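PDB 4B7O: iron-regulated outer membrane protein from Neisseria meningitidis, which transports iron across the outer membrane, possibly by taking up siderophore-bound iron, as a TonB-dependent transporter. Local coordinates for residues L313-K318 with E324-N329; I119-A124 with F137-A142; Q105-R110 with G165-K170. All coordinates share one frame; numbering follows the deposited sequence.

From the N terminus, the plug comes first and the barrel after it. Contact 3 opens at 105-110, and the chain must travel 54 residues before 165-170 closes it, joining the plug's small three-stranded sheet to its four-stranded mixed sheet. Contact 2 lies wholly within that excursion: 119-124 and 137-142 close a shorter loop. The two also touch, because K120 pairs through its backbone with I167 and A169, making 118-121 and 166-171 parallel neighbours. Contact 1 follows in series, a local hairpin between barrel strands 303-320 and 323-339. It reaches back to contact 2 where N329 ND2 probably hydrogen-bonds N123 O, tying barrel wall to plug.

Contact 1 of 3, residues L313-K318 with E324-N329; sequences LAYTGK and EKLDAN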
ATOM      1  N   LEU A 313      16.344   7.894  -8.848  1.00 33.42           N
ATOM      2  CA  LEU A 313      17.602   8.482  -8.495  1.00 37.09           C
ATOM      3  C   LEU A 313      17.465   9.172  -7.176  1.00 34.46           C
ATOM      4  O   LEU A 313      16.583   9.991  -7.019  1.00 37.77           O
ATOM      5  CB  LEU A 313      17.983   9.489  -9.557  1.00 37.25           C
ATOM      6  CG  LEU A 313      19.345  10.167  -9.461  1.00 36.00           C
ATOM      7  CD1 LEU A 313      20.495   9.187  -9.641  1.00 36.86           C
ATOM      8  CD2 LEU A 313      19.418  11.193 -10.575  1.00 32.89           C
ATOM      9  N   ALA A 314      18.340   8.867  -6.235  1.00 35.92           N
ATOM     10  CA  ALA A 314      18.209   9.473  -4.883  1.00 39.22           C
ATOM     11  C   ALA A 314      19.520  10.010  -4.452  1.00 39.48           C
ATOM     12  O   ALA A 314      20.551   9.363  -4.661  1.00 35.89           O
ATOM     13  CB  ALA A 314      17.707   8.481  -3.842  1.00 34.56           C
ATOM     14  N   TYR A 315      19.473  11.226  -3.903  1.00 40.51           N
ATOM     15  CA  TYR A 315      20.674  11.882  -3.413  1.00 46.51           C
ATOM     16  C   TYR A 315      20.518  12.200  -1.950  1.00 44.19           C
ATOM     17  O   TYR A 315      19.474  12.762  -1.572  1.00 38.97           O
ATOM     18  CB  TYR A 315      20.892  13.215  -4.158  1.00 45.67           C
ATOM     19  CG  TYR A 315      21.915  14.117  -3.484  1.00 43.49           C
ATOM     20  CD1 TYR A 315      23.242  13.713  -3.347  1.00 43.91           C
ATOM     21  CD2 TYR A 315      21.551  15.373  -2.966  1.00 42.63           C
ATOM     22  CE1 TYR A 315      24.182  14.521  -2.728  1.00 42.57           C
ATOM     23  CE2 TYR A 315      22.491  16.203  -2.363  1.00 37.69           C
ATOM     24  CZ  TYR A 315      23.798  15.765  -2.237  1.00 42.54           C
ATOM     25  OH  TYR A 315      24.748  16.551  -1.610  1.00 43.49           O
ATOM     26  N   THR A 316      21.545  11.865  -1.159  1.00 48.02           N
ATOM     27  CA  THR A 316      21.698  12.374   0.242  1.00 46.48           C
ATOM     28  C   THR A 316      22.985  13.151   0.545  1.00 42.20           C
ATOM     29  O   THR A 316      24.058  12.567   0.635  1.00 42.00           O
ATOM     30  CB  THR A 316      21.630  11.263   1.293  1.00 50.13           C
ATOM     31  OG1 THR A 316      20.437  10.504   1.111  1.00 53.23           O
ATOM     32  CG2 THR A 316      21.629  11.861   2.775  1.00 54.38           C
ATOM     33  N   GLY A 317      22.856  14.461   0.748  1.00 45.86           N
ATOM     34  CA  GLY A 317      23.968  15.288   1.284  1.00 56.59           C
ATOM     35  C   GLY A 317      23.855  15.941   2.672  1.00 58.42           C
ATOM     36  O   GLY A 317      22.804  16.490   3.022  1.00 56.62           O
ATOM     37  N   LYS A 318      24.945  15.869   3.448  1.00 59.30           N
ATOM     38  CA  LYS A 318      25.080  16.562   4.749  1.00 62.54           C
ATOM     39  C   LYS A 318      26.072  17.721   4.720  1.00 61.19           C
ATOM     40  O   LYS A 318      27.077  17.642   4.018  1.00 69.41           O
ATOM     41  CB  LYS A 318      25.575  15.604   5.833  1.00 56.53           C
ATOM     42  CG  LYS A 318      25.588  14.150   5.440  1.00 57.88           C
ATOM     43  CD  LYS A 318      26.963  13.554   5.773  1.00 68.19           C
ATOM     44  CE  LYS A 318      27.212  13.257   7.244  1.00 61.49           C
ATOM     45  NZ  LYS A 318      26.408  12.044   7.609  1.00 58.14           N
ATOM     46  N   GLU A 324      21.887  21.561   6.661  1.00 47.33           N
ATOM     47  CA  GLU A 324      22.435  20.477   7.464  1.00 52.30           C
ATOM     48  C   GLU A 324      22.262  19.142   6.735  1.00 53.26           C
ATOM     49  O   GLU A 324      23.164  18.289   6.732  1.00 53.76           O
ATOM     50  CB  GLU A 324      21.711  20.403   8.830  1.00 55.60           C
ATOM     51  CG  GLU A 324      22.199  19.245   9.712  1.00 56.70           C
ATOM     52  CD  GLU A 324      21.702  19.310  11.154  1.00 59.64           C
ATOM     53  OE1 GLU A 324      21.036  20.307  11.517  1.00 59.07           O
ATOM     54  OE2 GLU A 324      21.994  18.357  11.917  1.00 53.88           O
ATOM     55  N   LYS A 325      21.086  18.965   6.130  1.00 53.96           N
ATOM     56  CA  LYS A 325      20.751  17.746   5.410  1.00 52.34           C
ATOM     57  C   LYS A 325      19.736  17.987   4.294  1.00 55.80           C
ATOM     58  O   LYS A 325      18.703  18.666   4.484  1.00 56.98           O
ATOM     59  CB  LYS A 325      20.239  16.679   6.366  1.00 53.29           C
ATOM     60  CG  LYS A 325      19.880  15.399   5.666  1.00 52.40           C
ATOM     61  CD  LYS A 325      20.221  14.211   6.538  1.00 56.07           C
ATOM     62  CE  LYS A 325      19.431  12.992   6.067  1.00 55.32           C
ATOM     63  NZ  LYS A 325      20.133  11.748   6.502  1.00 59.97           N
ATOM     64  N   LEU A 326      20.048  17.426   3.125  1.00 53.35           N
ATOM     65  CA  LEU A 326      19.157  17.471   1.978  1.00 50.74           C
ATOM     66  C   LEU A 326      18.994  16.035   1.546  1.00 49.36           C
ATOM     67  O   LEU A 326      19.977  15.280   1.430  1.00 48.33           O
ATOM     68  CB  LEU A 326      19.745  18.349   0.835  1.00 56.51           C
ATOM     69  CG  LEU A 326      19.053  18.404  -0.561  1.00 63.42           C
ATOM     70  CD1 LEU A 326      17.551  18.728  -0.543  1.00 62.58           C
ATOM     71  CD2 LEU A 326      19.767  19.346  -1.533  1.00 68.33           C
ATOM     72  N   ASP A 327      17.756  15.619   1.376  1.00 44.96           N
ATOM     73  CA  ASP A 327      17.540  14.411   0.626  1.00 47.66           C
ATOM     74  C   ASP A 327      16.597  14.721  -0.572  1.00 48.84           C
ATOM     75  O   ASP A 327      15.545  15.366  -0.402  1.00 43.69           O
ATOM     76  CB  ASP A 327      17.100  13.258   1.536  1.00 51.10           C
ATOM     77  CG  ASP A 327      15.585  12.996   1.494  1.00 67.38           C
ATOM     78  OD1 ASP A 327      14.790  13.957   1.336  1.00 74.06           O
ATOM     79  OD2 ASP A 327      15.170  11.820   1.646  1.00 73.81           O
ATOM     80  N   ALA A 328      16.996  14.306  -1.775  1.00 43.80           N
ATOM     81  CA  ALA A 328      16.126  14.485  -2.949  1.00 39.20           C
ATOM     82  C   ALA A 328      15.974  13.198  -3.672  1.00 40.16           C
ATOM     83  O   ALA A 328      16.876  12.388  -3.719  1.00 45.98           O
ATOM     84  CB  ALA A 328      16.748  15.465  -3.894  1.00 40.43           C
ATOM     85  N   ASN A 329      14.844  13.007  -4.287  1.00 41.24           N
ATOM     86  CA  ASN A 329      14.794  11.958  -5.258  1.00 39.29           C
ATOM     87  C   ASN A 329      14.103  12.351  -6.567  1.00 40.76           C
ATOM     88  O   ASN A 329      13.351  13.365  -6.624  1.00 39.64           O
ATOM     89  CB  ASN A 329      14.235  10.686  -4.643  1.00 36.96           C
ATOM     90  CG  ASN A 329      12.749  10.731  -4.451  1.00 37.45           C
ATOM     91  OD1 ASN A 329      12.176  11.759  -4.016  1.00 39.23           O
ATOM     92  ND2 ASN A 329      12.079   9.597  -4.788  1.00 35.78           N
TER
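Segments 313-318 and 324-329 form the closing end of an antiparallel hairpin in the barrel wall, next to a short turn that is probably periplasmic, as in related TonB-dependent receptors. Y315 faces A328 and G317 faces L326 as hydrogen-bonded pairs. The Y315 N to A328 O bond is 2.9 Å and nearly straight at 174°, whereas G317 N to L326 O is longer at 3.1 Å and more bent. Between them the non-hydrogen-bonded T316-D327 pair adds a CA-H...O contact, D327 CA lying 3.4 Å from Y315 O.

With CG anti to the backbone nitrogen (chi1 166°), the Y315 ring leans along its own strand, one face over G317 N, offset toward the rim. L326 CD2 meets the ring edge, 4.2 Å from CE2. On the other face of the strand pair, the K325 chain crosses T316 obliquely, NZ coming 4.0 Å from the CG2 methyl. D327 and N329 use OD1 to bond N367 and N365 of strand 355-373.

The chemistry thus splits by face: L313, Y315, L326 and A328 make a largely apolar surface that probably faces lipid, while T316, K318, K325, D327 and N329 make the other face largely polar, and N329 there reaches the plug.

Contact 2 of 3, residues I119-A124 with F137-A142; sequences IKVDNA and FIVDPA
The flat group that I119 meets is the peptide joining F137 to I138, and it is met at its oxygen: the CD1 methyl stands 3.8 Å from F137 O, tilted out of the peptide plane rather than set squarely over it. The F137 ring takes no part in the touch with I119; it meets the H275 ring of the barrel with the planes about 40° apart.

The rest of the contact is aliphatic. CD1 of I119 is the probe, and it settles into the branch point of I138, 3.7 Å from CG1 and 3.9 Å from CG2, with the two side chains crossing at about a right angle. Its chi2 of -163° stretches the CG1-CD1 arm away from strand 118-121, which carries the methyl across to a chain that runs past without pairing with it. Two residues on, V121 repeats the contact less closely, CG1 lying 4.2 Å from V139 CB. Van der Waals packing joins these segments; the polar bonds here lie within each one or run to other parts of the protein.

Just past V121 the chain reverses in a type I' turn, D122 and N123 both in the left-handed region, closed by A124 N to V121 O at 3.1 Å. D122 OD2 is held by T171 OG1, which ties the turn to strand 166-171.

This packing sits in the plug. Strand 118-121 is the edge of its four-stranded sheet, with strand 166-171 alongside it. M85 of helix 85-88 packs on I138 and V139. M271 of barrel strand 264-276 touches both V121 and V139, and S250 OG of strand 246-259 holds D140 OD2, so this plug segment packs on strand 118-121, helix 85-88 and the barrel wall.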
ATOM      1  N   ILE A 119       1.289   3.240  -1.123  1.00 34.85           N
ATOM      2  CA  ILE A 119       2.337   2.315  -0.836  1.00 34.82           C
ATOM      3  C   ILE A 119       3.526   2.966  -1.425  1.00 35.54           C
ATOM      4  O   ILE A 119       3.557   3.183  -2.616  1.00 36.35           O
ATOM      5  CB  ILE A 119       2.160   0.971  -1.585  1.00 40.70           C
ATOM      6  CG1 ILE A 119       0.823   0.329  -1.217  1.00 40.03           C
ATOM      7  CG2 ILE A 119       3.312   0.025  -1.245  1.00 33.51           C
ATOM      8  CD1 ILE A 119       0.822  -1.127  -1.598  1.00 43.52           C
ATOM      9  N   LYS A 120       4.516   3.293  -0.612  1.00 36.61           N
ATOM     10  CA  LYS A 120       5.587   4.113  -1.113  1.00 38.35           C
ATOM     11  C   LYS A 120       6.784   3.240  -1.149  1.00 40.98           C
ATOM     12  O   LYS A 120       7.121   2.588  -0.130  1.00 44.20           O
ATOM     13  CB  LYS A 120       5.857   5.291  -0.173  1.00 37.65           C
ATOM     14  CG  LYS A 120       4.618   6.108   0.155  1.00 36.09           C
ATOM     15  CD  LYS A 120       5.058   7.467   0.729  1.00 34.12           C
ATOM     16  CE  LYS A 120       3.848   8.273   1.167  1.00 38.82           C
ATOM     17  NZ  LYS A 120       4.096   9.743   1.361  1.00 43.43           N
ATOM     18  N   VAL A 121       7.451   3.195  -2.294  1.00 34.61           N
ATOM     19  CA  VAL A 121       8.686   2.459  -2.291  1.00 38.03           C
ATOM     20  C   VAL A 121       9.756   3.333  -2.810  1.00 38.15           C
ATOM     21  O   VAL A 121       9.580   3.943  -3.851  1.00 41.76           O
ATOM     22  CB  VAL A 121       8.613   1.019  -2.945  1.00 41.10           C
ATOM     23  CG1 VAL A 121       7.204   0.649  -3.408  1.00 33.07           C
ATOM     24  CG2 VAL A 121       9.706   0.777  -3.994  1.00 37.32           C
ATOM     25  N   ASP A 122      10.853   3.404  -2.062  1.00 37.61           N
ATOM     26  CA  ASP A 122      11.883   4.422  -2.239  1.00 37.36           C
ATOM     27  C   ASP A 122      11.367   5.855  -2.426  1.00 39.64           C
ATOM     28  O   ASP A 122      11.976   6.667  -3.133  1.00 36.74           O
ATOM     29  CB  ASP A 122      12.807   4.005  -3.354  1.00 40.00           C
ATOM     30  CG  ASP A 122      13.565   2.748  -3.013  1.00 46.22           C
ATOM     31  OD1 ASP A 122      13.979   2.599  -1.836  1.00 49.61           O
ATOM     32  OD2 ASP A 122      13.763   1.911  -3.911  1.00 48.11           O
ATOM     33  N   ASN A 123      10.248   6.162  -1.774  1.00 35.18           N
ATOM     34  CA  ASN A 123       9.694   7.483  -1.885  1.00 41.18           C
ATOM     35  C   ASN A 123       9.134   7.837  -3.289  1.00 43.49           C
ATOM     36  O   ASN A 123       9.249   8.965  -3.735  1.00 38.70           O
ATOM     37  CB  ASN A 123      10.726   8.548  -1.458  1.00 42.48           C
ATOM     38  CG  ASN A 123      10.046   9.774  -0.848  1.00 44.38           C
ATOM     39  OD1 ASN A 123       8.996   9.649  -0.217  1.00 41.14           O
ATOM     40  ND2 ASN A 123      10.624  10.955  -1.053  1.00 39.89           N
ATOM     41  N   ALA A 124       8.552   6.858  -3.975  1.00 40.81           N
ATOM     42  CA  ALA A 124       7.844   7.096  -5.196  1.00 36.04           C
ATOM     43  C   ALA A 124       6.553   6.327  -5.137  1.00 33.24           C
ATOM     44  O   ALA A 124       6.541   5.168  -4.788  1.00 37.31           O
ATOM     45  CB  ALA A 124       8.677   6.629  -6.371  1.00 35.09           C
ATOM     46  N   PHE A 137      -1.536  -2.102  -7.108  1.00 40.75           N
ATOM     47  CA  PHE A 137      -0.373  -3.020  -7.089  1.00 42.24           C
ATOM     48  C   PHE A 137       0.371  -2.966  -5.743  1.00 47.79           C
ATOM     49  O   PHE A 137       0.764  -1.869  -5.292  1.00 44.61           O
ATOM     50  CB  PHE A 137       0.609  -2.651  -8.225  1.00 38.42           C
ATOM     51  CG  PHE A 137       1.590  -3.745  -8.551  1.00 43.20           C
ATOM     52  CD1 PHE A 137       2.785  -3.917  -7.794  1.00 42.63           C
ATOM     53  CD2 PHE A 137       1.335  -4.633  -9.607  1.00 39.99           C
ATOM     54  CE1 PHE A 137       3.674  -4.965  -8.082  1.00 39.62           C
ATOM     55  CE2 PHE A 137       2.221  -5.669  -9.892  1.00 38.72           C
ATOM     56  CZ  PHE A 137       3.393  -5.837  -9.139  1.00 37.79           C
ATOM     57  N   ILE A 138       0.589  -4.131  -5.121  1.00 40.89           N
ATOM     58  CA  ILE A 138       1.343  -4.184  -3.895  1.00 39.83           C
ATOM     59  C   ILE A 138       2.708  -4.815  -4.095  1.00 38.63           C
ATOM     60  O   ILE A 138       2.804  -5.936  -4.562  1.00 43.01           O
ATOM     61  CB  ILE A 138       0.629  -4.996  -2.808  1.00 41.94           C
ATOM     62  CG1 ILE A 138      -0.731  -4.378  -2.492  1.00 44.19           C
ATOM     63  CG2 ILE A 138       1.506  -4.958  -1.576  1.00 44.41           C
ATOM     64  CD1 ILE A 138      -1.671  -5.221  -1.632  1.00 51.55           C
ATOM     65  N   VAL A 139       3.764  -4.125  -3.679  1.00 42.43           N
ATOM     66  CA  VAL A 139       5.163  -4.536  -3.983  1.00 40.68           C
ATOM     67  C   VAL A 139       5.581  -5.888  -3.373  1.00 40.76           C
ATOM     68  O   VAL A 139       5.013  -6.354  -2.394  1.00 41.09           O
ATOM     69  CB  VAL A 139       6.164  -3.465  -3.504  1.00 42.51           C
ATOM     70  CG1 VAL A 139       6.258  -3.508  -1.983  1.00 41.22           C
ATOM     71  CG2 VAL A 139       7.529  -3.673  -4.137  1.00 42.30           C
ATOM     72  N   ASP A 140       6.584  -6.509  -3.957  1.00 37.83           N
ATOM     73  CA  ASP A 140       6.927  -7.847  -3.573  1.00 41.23           C
ATOM     74  C   ASP A 140       8.064  -7.730  -2.547  1.00 39.56           C
ATOM     75  O   ASP A 140       9.095  -7.145  -2.817  1.00 41.22           O
ATOM     76  CB  ASP A 140       7.325  -8.601  -4.840  1.00 43.31           C
ATOM     77  CG  ASP A 140       8.097  -9.869  -4.552  1.00 50.30           C
ATOM     78  OD1 ASP A 140       7.843 -10.494  -3.502  1.00 49.70           O
ATOM     79  OD2 ASP A 140       9.001 -10.224  -5.360  1.00 49.90           O
ATOM     80  N   PRO A 141       7.873  -8.280  -1.361  1.00 37.75           N
ATOM     81  CA  PRO A 141       8.840  -8.203  -0.257  1.00 33.70           C
ATOM     82  C   PRO A 141      10.210  -8.698  -0.577  1.00 36.49           C
ATOM     83  O   PRO A 141      11.178  -8.351   0.105  1.00 35.67           O
ATOM     84  CB  PRO A 141       8.229  -9.114   0.827  1.00 33.97           C
ATOM     85  CG  PRO A 141       7.171  -9.927   0.120  1.00 38.05           C
ATOM     86  CD  PRO A 141       6.650  -9.004  -0.970  1.00 40.25           C
ATOM     87  N   ALA A 142      10.324  -9.553  -1.572  1.00 37.24           N
ATOM     88  CA  ALA A 142      11.653  -9.972  -1.980  1.00 40.42           C
ATOM     89  C   ALA A 142      12.593  -8.778  -2.277  1.00 38.05           C
ATOM     90  O   ALA A 142      13.773  -8.826  -2.046  1.00 38.89           O
ATOM     91  CB  ALA A 142      11.544 -10.885  -3.204  1.00 48.05           C
TER

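Contact 3 of 3, residues Q105-R110 with G165-K170; sequences QFLTLR and GAIIAK
Fully extended first torsions carry L107 and L109 across to 165-170: in both, CG lies opposite the backbone nitrogen (chi1 173° for L107, 180° for L109), and the leucines, two residues apart, reach out from the same side of strand 107-109. I167 sets CG1 anti to its carbonyl carbon (chi1 -45°), which sends that branch toward L107, and CD1 ends on it.

L107 and I167 meet tip to tip through their CD1 methyls, 4.1 Å apart, an ordinary apolar touch. The approach of L109 is different, since it ends on backbone. Its CD2 methyl rests 3.6 Å from G165 CA and 3.8 Å from G165 N, then reaches on to A166 N at 3.9 Å. That intimacy depends on G165 having no side chain, because a CB here would run into the place that CD2 takes. The CB of A166 points away from the leucines, and this residue enters the contact only through its backbone nitrogen. The contact is van der Waals packing throughout, methyl on methyl and methyl on backbone, small and well buried, close to the centre of the chain.

What meets here is two sheets of the plug. Strand 107-109 is the middle of a small antiparallel sheet, flanked by 95-97, where I95 packs on L109 and F97 on L107. Strand 166-171 lies between 144-150 and 118-121 in the mixed sheet; V149 of 144-150 also packs on L109, and V147 on I167. Just beyond the leucines, R110 turns outward to salt bridges with E541 and E593 of barrel strands 535-547 and 578-600, so the small sheet joins the plug core on one side and is fastened to the barrel by the residue that follows it.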
ATOM      1  N   GLN A 105      -6.129  -8.482  -4.264  1.00 41.29           N
ATOM      2  CA  GLN A 105      -6.093  -7.957  -2.860  1.00 40.32           C
ATOM      3  C   GLN A 105      -6.305  -6.449  -2.736  1.00 42.26           C
ATOM      4  O   GLN A 105      -5.717  -5.638  -3.480  1.00 38.27           O
ATOM      5  CB  GLN A 105      -4.737  -8.249  -2.190  1.00 31.70           C
ATOM      6  CG  GLN A 105      -4.493  -9.701  -1.981  1.00 37.42           C
ATOM      7  CD  GLN A 105      -3.092  -9.998  -1.519  1.00 41.26           C
ATOM      8  OE1 GLN A 105      -2.405  -9.147  -0.979  1.00 43.85           O
ATOM      9  NE2 GLN A 105      -2.667 -11.221  -1.719  1.00 41.03           N
ATOM     10  N   PHE A 106      -7.125  -6.099  -1.757  1.00 42.37           N
ATOM     11  CA  PHE A 106      -7.354  -4.728  -1.354  1.00 45.82           C
ATOM     12  C   PHE A 106      -6.781  -4.572   0.012  1.00 44.34           C
ATOM     13  O   PHE A 106      -6.952  -5.436   0.885  1.00 46.37           O
ATOM     14  CB  PHE A 106      -8.857  -4.445  -1.198  1.00 45.07           C
ATOM     15  CG  PHE A 106      -9.639  -4.627  -2.449  1.00 46.38           C
ATOM     16  CD1 PHE A 106      -9.737  -3.586  -3.358  1.00 49.23           C
ATOM     17  CD2 PHE A 106     -10.287  -5.840  -2.716  1.00 47.74           C
ATOM     18  CE1 PHE A 106     -10.476  -3.717  -4.521  1.00 49.33           C
ATOM     19  CE2 PHE A 106     -11.013  -5.993  -3.880  1.00 53.98           C
ATOM     20  CZ  PHE A 106     -11.109  -4.924  -4.786  1.00 55.05           C
ATOM     21  N   LEU A 107      -6.199  -3.427   0.238  1.00 40.81           N
ATOM     22  CA  LEU A 107      -5.569  -3.189   1.509  1.00 40.77           C
ATOM     23  C   LEU A 107      -6.296  -2.072   2.309  1.00 38.69           C
ATOM     24  O   LEU A 107      -6.717  -1.078   1.717  1.00 31.72           O
ATOM     25  CB  LEU A 107      -4.132  -2.826   1.226  1.00 36.82           C
ATOM     26  CG  LEU A 107      -3.442  -2.390   2.507  1.00 43.40           C
ATOM     27  CD1 LEU A 107      -2.004  -2.926   2.549  1.00 40.64           C
ATOM     28  CD2 LEU A 107      -3.522  -0.883   2.703  1.00 41.14           C
ATOM     29  N   THR A 108      -6.493  -2.267   3.625  1.00 35.52           N
ATOM     30  CA  THR A 108      -7.000  -1.185   4.440  1.00 36.45           C
ATOM     31  C   THR A 108      -6.135  -0.938   5.650  1.00 34.71           C
ATOM     32  O   THR A 108      -5.493  -1.830   6.205  1.00 33.14           O
ATOM     33  CB  THR A 108      -8.471  -1.380   4.842  1.00 38.82           C
ATOM     34  OG1 THR A 108      -8.591  -2.577   5.601  1.00 37.83           O
ATOM     35  CG2 THR A 108      -9.309  -1.512   3.611  1.00 38.87           C
ATOM     36  N   LEU A 109      -6.129   0.302   6.033  1.00 33.67           N
ATOM     37  CA  LEU A 109      -5.318   0.781   7.100  1.00 34.55           C
ATOM     38  C   LEU A 109      -6.288   1.576   7.927  1.00 38.39           C
ATOM     39  O   LEU A 109      -6.895   2.530   7.408  1.00 32.65           O
ATOM     40  CB  LEU A 109      -4.248   1.683   6.533  1.00 37.43           C
ATOM     41  CG  LEU A 109      -3.269   2.309   7.517  1.00 40.55           C
ATOM     42  CD1 LEU A 109      -2.539   1.199   8.296  1.00 37.96           C
ATOM     43  CD2 LEU A 109      -2.306   3.194   6.727  1.00 32.34           C
ATOM     44  N   ARG A 110      -6.500   1.134   9.177  1.00 36.95           N
ATOM     45  CA  ARG A 110      -7.541   1.722  10.017  1.00 35.99           C
ATOM     46  C   ARG A 110      -8.857   1.793   9.299  1.00 36.68           C
ATOM     47  O   ARG A 110      -9.596   2.751   9.457  1.00 36.66           O
ATOM     48  CB  ARG A 110      -7.148   3.138  10.438  1.00 37.21           C
ATOM     49  CG  ARG A 110      -6.149   3.189  11.581  1.00 35.23           C
ATOM     50  CD  ARG A 110      -5.583   4.596  11.802  1.00 35.69           C
ATOM     51  NE  ARG A 110      -4.656   4.578  12.963  1.00 34.31           N
ATOM     52  CZ  ARG A 110      -4.009   5.623  13.441  1.00 29.85           C
ATOM     53  NH1 ARG A 110      -4.149   6.812  12.860  1.00 26.99           N
ATOM     54  NH2 ARG A 110      -3.197   5.467  14.490  1.00 31.46           N
ATOM     55  N   GLY A 165      -2.820   6.871   6.086  1.00 46.21           N
ATOM     56  CA  GLY A 165      -1.393   6.563   6.033  1.00 44.28           C
ATOM     57  C   GLY A 165      -0.777   6.066   4.720  1.00 44.16           C
ATOM     58  O   GLY A 165      -1.272   6.317   3.593  1.00 41.86           O
ATOM     59  N   ALA A 166       0.341   5.375   4.889  1.00 34.40           N
ATOM     60  CA  ALA A 166       1.037   4.859   3.796  1.00 33.11           C
ATOM     61  C   ALA A 166       1.797   3.620   4.281  1.00 34.82           C
ATOM     62  O   ALA A 166       2.292   3.616   5.392  1.00 40.05           O
ATOM     63  CB  ALA A 166       1.977   5.936   3.273  1.00 31.11           C
ATOM     64  N   ILE A 167       1.914   2.570   3.471  1.00 30.30           N
ATOM     65  CA  ILE A 167       2.936   1.585   3.719  1.00 30.13           C
ATOM     66  C   ILE A 167       4.209   2.131   3.069  1.00 32.05           C
ATOM     67  O   ILE A 167       4.171   2.646   1.966  1.00 33.66           O
ATOM     68  CB  ILE A 167       2.543   0.264   3.063  1.00 34.03           C
ATOM     69  CG1 ILE A 167       1.072  -0.055   3.344  1.00 34.53           C
ATOM     70  CG2 ILE A 167       3.445  -0.859   3.513  1.00 29.69           C
ATOM     71  CD1 ILE A 167       0.808  -0.790   4.631  1.00 38.68           C
ATOM     72  N   ILE A 168       5.347   2.020   3.721  1.00 33.03           N
ATOM     73  CA  ILE A 168       6.546   2.689   3.226  1.00 33.29           C
ATOM     74  C   ILE A 168       7.588   1.640   3.124  1.00 34.76           C
ATOM     75  O   ILE A 168       7.866   0.973   4.095  1.00 39.23           O
ATOM     76  CB  ILE A 168       7.024   3.728   4.235  1.00 34.66           C
ATOM     77  CG1 ILE A 168       6.007   4.827   4.372  1.00 36.40           C
ATOM     78  CG2 ILE A 168       8.414   4.282   3.908  1.00 34.27           C
ATOM     79  CD1 ILE A 168       6.463   6.074   3.679  1.00 41.27           C
ATOM     80  N   ALA A 169       8.169   1.464   1.960  1.00 33.86           N
ATOM     81  CA  ALA A 169       9.160   0.411   1.849  1.00 31.99           C
ATOM     82  C   ALA A 169      10.437   0.982   1.244  1.00 33.75           C
ATOM     83  O   ALA A 169      10.401   1.982   0.544  1.00 33.87           O
ATOM     84  CB  ALA A 169       8.605  -0.732   1.025  1.00 32.35           C
ATOM     85  N   LYS A 170      11.582   0.404   1.585  1.00 33.80           N
ATOM     86  CA  LYS A 170      12.811   0.792   0.948  1.00 33.95           C
ATOM     87  C   LYS A 170      13.392  -0.457   0.365  1.00 36.03           C
ATOM     88  O   LYS A 170      13.373  -1.529   1.020  1.00 31.65           O
ATOM     89  CB  LYS A 170      13.819   1.405   1.900  1.00 33.47           C
ATOM     90  CG  LYS A 170      13.336   2.628   2.651  1.00 43.48           C
ATOM     91  CD  LYS A 170      14.473   3.078   3.546  1.00 45.99           C
ATOM     92  CE  LYS A 170      13.977   3.944   4.647  1.00 51.71           C
ATOM     93  NZ  LYS A 170      14.082   5.348   4.158  1.00 64.51           N
TER